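Local coordinates for protein carboxypeptidase Y inhibitor (Saccharomyces cerevisiae, PDB 1WPX) that inhibits the vacuolar serine protease carboxypeptidase Y specifically and potently, as a member of the phosphatidylethanolamine-binding protein family, at residues T146-M151 against K184-W189; R59-F64 against C111-C116. All blocks are in the same frame, centred on the assembly; numbering follows the deposited sequence.

Contact 1. Residues T146-M151 against K184-W189; sequences TLIEYM and KDRPNW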
loop_
_atom_site.group_PDB
_atom_site.type_symbol
_atom_site.label_atom_id
_atom_site.label_comp_id
_atom_site.label_asym_id
_atom_site.label_seq_id
_atom_site.Cartn_x
_atom_site.Cartn_y
_atom_site.Cartn_z
ATOM N N THR B 146 31.046 2.786 -19.604
ATOM C CA THR B 146 30.796 3.650 -18.463
ATOM C C THR B 146 31.571 4.957 -18.604
ATOM O O THR B 146 32.794 4.963 -18.525
ATOM C CB THR B 146 31.233 2.963 -17.144
ATOM O OG1 THR B 146 30.454 1.779 -16.935
ATOM C CG2 THR B 146 31.046 3.902 -15.962
ATOM N N LEU B 147 30.865 6.059 -18.818
ATOM C CA LEU B 147 31.522 7.352 -18.937
ATOM C C LEU B 147 31.864 7.888 -17.552
ATOM O O LEU B 147 32.880 8.552 -17.370
ATOM C CB LEU B 147 30.621 8.363 -19.652
ATOM C CG LEU B 147 30.189 8.063 -21.089
ATOM C CD1 LEU B 147 29.464 9.280 -21.650
ATOM C CD2 LEU B 147 31.396 7.720 -21.939
ATOM N N ILE B 148 31.002 7.601 -16.580
ATOM C CA ILE B 148 31.204 8.049 -15.203
ATOM C C ILE B 148 30.931 6.898 -14.239
ATOM O O ILE B 148 29.776 6.581 -13.960
ATOM C CB ILE B 148 30.255 9.221 -14.863
ATOM C CG1 ILE B 148 30.573 10.428 -15.751
ATOM C CG2 ILE B 148 30.373 9.578 -13.393
ATOM C CD1 ILE B 148 31.959 11.008 -15.549
ATOM N N GLU B 149 31.988 6.272 -13.728
ATOM C CA GLU B 149 31.828 5.149 -12.808
ATOM C C GLU B 149 30.875 5.469 -11.654
ATOM O O GLU B 149 30.726 6.624 -11.253
ATOM C CB GLU B 149 33.192 4.689 -12.272
ATOM C CG GLU B 149 34.022 5.753 -11.544
ATOM C CD GLU B 149 34.451 6.930 -12.433
ATOM O OE1 GLU B 149 34.776 6.708 -13.624
ATOM O OE2 GLU B 149 34.480 8.080 -11.927
ATOM N N TYR B 150 30.222 4.435 -11.133
ATOM C CA TYR B 150 29.269 4.598 -10.045
ATOM C C TYR B 150 29.872 5.066 -8.730
ATOM O O TYR B 150 30.948 4.628 -8.328
ATOM C CB TYR B 150 28.527 3.286 -9.777
ATOM C CG TYR B 150 27.517 3.382 -8.651
ATOM C CD1 TYR B 150 26.251 3.924 -8.870
ATOM C CD2 TYR B 150 27.831 2.952 -7.362
ATOM C CE1 TYR B 150 25.317 4.037 -7.832
ATOM C CE2 TYR B 150 26.910 3.061 -6.317
ATOM C CZ TYR B 150 25.654 3.603 -6.561
ATOM O OH TYR B 150 24.726 3.707 -5.546
ATOM N N MET B 151 29.143 5.951 -8.061
ATOM C CA MET B 151 29.530 6.470 -6.760
ATOM C C MET B 151 28.248 6.637 -5.943
ATOM O O MET B 151 27.375 7.426 -6.306
ATOM C CB MET B 151 30.232 7.813 -6.894
ATOM C CG MET B 151 30.858 8.261 -5.594
ATOM S SD MET B 151 31.703 9.832 -5.719
ATOM C CE MET B 151 30.455 10.910 -4.981
ATOM N N LYS B 184 33.238 16.934 -17.883
ATOM C CA LYS B 184 34.397 17.431 -17.140
ATOM C C LYS B 184 34.558 16.648 -15.844
ATOM O O LYS B 184 35.541 15.934 -15.652
ATOM C CB LYS B 184 34.209 18.920 -16.839
ATOM C CG LYS B 184 35.363 19.593 -16.095
ATOM C CD LYS B 184 35.087 21.091 -15.913
ATOM C CE LYS B 184 36.300 21.849 -15.378
ATOM N NZ LYS B 184 36.073 23.332 -15.378
ATOM N N ASP B 185 33.585 16.799 -14.953
ATOM C CA ASP B 185 33.584 16.077 -13.691
ATOM C C ASP B 185 32.191 16.108 -13.066
ATOM O O ASP B 185 31.240 16.590 -13.683
ATOM C CB ASP B 185 34.658 16.621 -12.736
ATOM C CG ASP B 185 34.435 18.061 -12.353
ATOM O OD1 ASP B 185 34.034 18.860 -13.228
ATOM O OD2 ASP B 185 34.681 18.394 -11.174
ATOM N N ARG B 186 32.079 15.599 -11.846
ATOM C CA ARG B 186 30.798 15.489 -11.154
ATOM C C ARG B 186 30.029 16.750 -10.766
ATOM O O ARG B 186 28.911 16.961 -11.240
ATOM C CB ARG B 186 30.990 14.557 -9.962
ATOM C CG ARG B 186 31.562 13.244 -10.459
ATOM C CD ARG B 186 31.654 12.154 -9.432
ATOM N NE ARG B 186 31.605 10.860 -10.104
ATOM C CZ ARG B 186 32.196 9.764 -9.655
ATOM N NH1 ARG B 186 32.094 8.632 -10.334
ATOM N NH2 ARG B 186 32.901 9.804 -8.531
ATOM N N PRO B 187 30.595 17.599 -9.897
ATOM C CA PRO B 187 29.818 18.797 -9.559
ATOM C C PRO B 187 29.351 19.557 -10.802
ATOM O O PRO B 187 30.153 19.909 -11.667
ATOM C CB PRO B 187 30.782 19.600 -8.684
ATOM C CG PRO B 187 32.145 19.071 -9.067
ATOM C CD PRO B 187 31.902 17.606 -9.222
ATOM N N ASN B 188 28.044 19.789 -10.878
ATOM C CA ASN B 188 27.407 20.489 -11.996
ATOM C C ASN B 188 27.625 19.752 -13.312
ATOM O O ASN B 188 27.400 20.310 -14.388
ATOM C CB ASN B 188 27.942 21.919 -12.136
ATOM C CG ASN B 188 27.985 22.659 -10.821
ATOM O OD1 ASN B 188 28.962 22.567 -10.077
ATOM N ND2 ASN B 188 26.922 23.393 -10.517
ATOM N N TRP B 189 28.047 18.494 -13.228
ATOM C CA TRP B 189 28.311 17.705 -14.424
ATOM C C TRP B 189 29.385 18.425 -15.232
ATOM O O TRP B 189 29.437 18.327 -16.461
ATOM C CB TRP B 189 27.034 17.532 -15.264
ATOM C CG TRP B 189 26.127 16.441 -14.762
ATOM C CD1 TRP B 189 25.615 16.314 -13.500
ATOM C CD2 TRP B 189 25.656 15.303 -15.499
ATOM N NE1 TRP B 189 24.862 15.168 -13.406
ATOM C CE2 TRP B 189 24.871 14.529 -14.616
ATOM C CE3 TRP B 189 25.825 14.862 -16.821
ATOM C CZ2 TRP B 189 24.254 13.337 -15.009
ATOM C CZ3 TRP B 189 25.210 13.675 -17.212
ATOM C CH2 TRP B 189 24.436 12.929 -16.306
#
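R186 reaches across to I148, E149 and M151, joining a surface loop of the phosphatidylethanolamine-binding protein fold to the end of strand 145-148, where L147 and I148 both face V114 in a classic beta bulge. The side chain that spans the gap runs extended from CG to NE, a length that suits arginine. R186 supplies over half of the buried surface, and its guanidinium carries the charged and close contacts.

The charged part is a salt bridge, with E149 OE2 2.9 Å from R186 NH1. Its oxygen stands well out of the guanidinium plane and the two flat groups are turned 53° apart, so no N-H points at it and the attraction is one of charge alone. In E149, chi1 (58°) and a bend at chi2 (-64°) carry the carboxylate across the arginine at about a right angle, placing OE2 on the side of the plane opposite M151 CB. At the edge lies E149 O, close to NH1 but at an angle too poor for a hydrogen bond.

The rest is van der Waals packing on the guanidinium, a branched aliphatic residue suiting its edge and a flexible thioether its face. I148 CG2 lies 3.6 Å from R186 NH1, while M151 CB rides over one face, shifted toward its rim. A leucine in place of R186 would probably leave the E149 carboxylate without its opposite charge and M151 without the flat surface it covers.

Behind the arginine, R186 to W189 form a type II turn, with P187 fixing phi at the second position and N188 taking positive phi at the third; W189 N donates to R186 O at 2.7 Å.

Contact 2. Residues R59-F64 against C111-C116; sequences RSKPQF and CHLVEC. With SO4 (sulfate ion), chain G.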
loop_
_atom_site.group_PDB
_atom_site.type_symbol
_atom_site.label_atom_id
_atom_site.label_comp_id
_atom_site.label_asym_id
_atom_site.label_seq_id
_atom_site.Cartn_x
_atom_site.Cartn_y
_atom_site.Cartn_z
ATOM N N ARG B 59 25.810 1.650 -1.398
ATOM C CA ARG B 59 27.258 1.717 -1.551
ATOM C C ARG B 59 27.782 1.216 -2.903
ATOM O O ARG B 59 28.669 1.830 -3.490
ATOM C CB ARG B 59 27.907 0.931 -0.408
ATOM C CG ARG B 59 29.363 1.242 -0.168
ATOM C CD ARG B 59 29.926 0.359 0.934
ATOM N NE ARG B 59 29.628 -1.054 0.699
ATOM C CZ ARG B 59 30.330 -2.066 1.201
ATOM N NH1 ARG B 59 31.387 -1.830 1.971
ATOM N NH2 ARG B 59 29.975 -3.320 0.936
ATOM N N SER B 60 27.241 0.105 -3.397
ATOM C CA SER B 60 27.681 -0.447 -4.680
ATOM C C SER B 60 26.673 -0.157 -5.785
ATOM O O SER B 60 25.606 0.396 -5.528
ATOM C CB SER B 60 27.892 -1.956 -4.559
ATOM O OG SER B 60 28.840 -2.249 -3.546
ATOM N N LYS B 61 27.008 -0.523 -7.019
ATOM C CA LYS B 61 26.103 -0.273 -8.132
ATOM C C LYS B 61 24.880 -1.186 -8.065
ATOM O O LYS B 61 25.000 -2.385 -7.819
ATOM C CB LYS B 61 26.822 -0.452 -9.475
ATOM C CG LYS B 61 25.992 0.053 -10.648
ATOM C CD LYS B 61 26.791 0.215 -11.933
ATOM C CE LYS B 61 27.102 -1.114 -12.596
ATOM N NZ LYS B 61 27.753 -0.890 -13.922
ATOM N N PRO B 62 23.679 -0.621 -8.282
ATOM C CA PRO B 62 22.425 -1.375 -8.245
ATOM C C PRO B 62 22.098 -2.104 -9.543
ATOM O O PRO B 62 22.718 -1.862 -10.576
ATOM C CB PRO B 62 21.403 -0.295 -7.937
ATOM C CG PRO B 62 21.921 0.847 -8.738
ATOM C CD PRO B 62 23.410 0.820 -8.442
ATOM N N GLN B 63 21.114 -2.997 -9.476
ATOM C CA GLN B 63 20.657 -3.745 -10.644
ATOM C C GLN B 63 19.446 -3.020 -11.231
ATOM O O GLN B 63 18.707 -2.341 -10.509
ATOM C CB GLN B 63 20.257 -5.157 -10.250
ATOM C CG GLN B 63 21.361 -5.947 -9.604
ATOM C CD GLN B 63 20.890 -7.313 -9.154
ATOM O OE1 GLN B 63 20.493 -8.150 -9.975
ATOM N NE2 GLN B 63 20.919 -7.546 -7.842
ATOM N N PHE B 64 19.238 -3.176 -12.534
ATOM C CA PHE B 64 18.126 -2.517 -13.210
ATOM C C PHE B 64 17.279 -3.474 -14.042
ATOM O O PHE B 64 17.743 -4.528 -14.470
ATOM C CB PHE B 64 18.659 -1.423 -14.133
ATOM C CG PHE B 64 19.506 -0.400 -13.440
ATOM C CD1 PHE B 64 18.934 0.755 -12.910
ATOM C CD2 PHE B 64 20.886 -0.579 -13.332
ATOM C CE1 PHE B 64 19.723 1.724 -12.283
ATOM C CE2 PHE B 64 21.686 0.381 -12.707
ATOM C CZ PHE B 64 21.100 1.538 -12.182
ATOM N N CYS B 111 26.997 14.318 -10.604
ATOM C CA CYS B 111 26.976 13.113 -11.423
ATOM C C CYS B 111 27.459 11.864 -10.687
ATOM O O CYS B 111 28.636 11.735 -10.350
ATOM C CB CYS B 111 27.808 13.344 -12.688
ATOM S SG CYS B 111 27.457 12.191 -14.018
ATOM N N HIS B 112 26.538 10.935 -10.461
ATOM C CA HIS B 112 26.854 9.707 -9.754
ATOM C C HIS B 112 27.114 8.509 -10.660
ATOM O O HIS B 112 27.879 7.604 -10.308
ATOM C CB HIS B 112 25.718 9.373 -8.781
ATOM C CG HIS B 112 25.775 10.147 -7.502
ATOM N ND1 HIS B 112 26.591 9.786 -6.453
ATOM C CD2 HIS B 112 25.143 11.279 -7.116
ATOM C CE1 HIS B 112 26.459 10.662 -5.472
ATOM N NE2 HIS B 112 25.587 11.579 -5.850
ATOM N N LEU B 113 26.491 8.502 -11.831
ATOM C CA LEU B 113 26.654 7.376 -12.734
ATOM C C LEU B 113 26.148 7.695 -14.127
ATOM O O LEU B 113 25.194 8.460 -14.294
ATOM C CB LEU B 113 25.911 6.168 -12.151
ATOM C CG LEU B 113 25.799 4.809 -12.849
ATOM C CD1 LEU B 113 24.732 4.873 -13.911
ATOM C CD2 LEU B 113 27.143 4.395 -13.421
ATOM N N VAL B 114 26.817 7.117 -15.122
ATOM C CA VAL B 114 26.464 7.292 -16.526
ATOM C C VAL B 114 26.980 6.109 -17.330
ATOM O O VAL B 114 28.159 6.040 -17.645
ATOM C CB VAL B 114 27.074 8.573 -17.132
ATOM C CG1 VAL B 114 26.813 8.603 -18.630
ATOM C CG2 VAL B 114 26.467 9.795 -16.492
ATOM N N GLU B 115 26.086 5.179 -17.647
ATOM C CA GLU B 115 26.424 3.993 -18.426
ATOM C C GLU B 115 25.772 4.107 -19.797
ATOM O O GLU B 115 24.580 4.415 -19.896
ATOM C CB GLU B 115 25.893 2.747 -17.737
ATOM C CG GLU B 115 26.947 1.855 -17.161
ATOM C CD GLU B 115 26.365 0.527 -16.757
ATOM O OE1 GLU B 115 25.507 0.514 -15.848
ATOM O OE2 GLU B 115 26.756 -0.498 -17.357
ATOM N N CYS B 116 26.537 3.844 -20.852
ATOM C CA CYS B 116 25.995 3.953 -22.199
ATOM C C CYS B 116 26.158 2.694 -23.032
ATOM O O CYS B 116 26.849 1.749 -22.639
ATOM C CB CYS B 116 26.643 5.124 -22.932
ATOM S SG CYS B 116 26.629 6.669 -22.008
HETATM S S SO4 G . 26.116 13.626 -3.195
HETATM O O1 SO4 G . 27.515 13.835 -3.607
HETATM O O2 SO4 G . 25.956 12.245 -2.703
HETATM O O3 SO4 G . 25.774 14.582 -2.124
HETATM O O4 SO4 G . 25.229 13.853 -4.349
#
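The carboxylate of E115 is met by the ammonium of K61, whose NZ lies 3.3 Å from OE1 and 3.6 Å from OE2 of E115. A second flat group, the imidazole of H112, faces a sulfate rather than residues 59-64, with the sulfur at its edge in the ring plane. H112 NE2 donates to sulfate O4 over 2.7 Å, nearly straight at 165°, and the other ring nitrogen, ND1, is hydrogen-bonded to M151 O. Histidine suits this place because two ring nitrogens can serve two partners at once, which fixes the ring's rotation. The sulfate, probably from the crystallisation liquor, is also held by A154 N and Y164 OH, consistent with the anion-binding pocket known in this family.

The K61-E115 hydrogen bond is weak, so the link is chiefly one of charge. Lysine suits an exposed loop position: with CG anti to the backbone N (chi1 -169°) and a bend at chi3, its chain brings K61 CD to 4.5 Å from L113 CD2 before the tip arrives at the acid. The other carboxylate oxygen, E115 OE2, has a weak hydrogen bond to S144 OG; ammonium and hydroxyl together give this buried acid polar partners.

H112 and L113 both face M94, a classic beta bulge. Through K61 on L113 and E115, the loop leading into strand 63-69 lies over the middle of strand 110-120, which pairs with strands 90-96, 134-140 and 145-148.

How the contacts relate
From the N terminus, residues 59-64 come first, where a loop runs into strand 63-69; contact 2 closes when the chain returns as strand 110-120, after 46 intervening residues. Contact 1 opens later, at strand 145-148, and closes across 32 residues that include strand 162-170, in the loop before helix 198-203. The two are in series, neither nested nor crossed, yet their centres lie only about 10 Å apart. Strand 145-148 is the sheet neighbour of strand 110-120, so both contacts rest on one antiparallel sheet. Y150 also packs on S60, and R186 on C111, tying the early loop, central strand and late loop together.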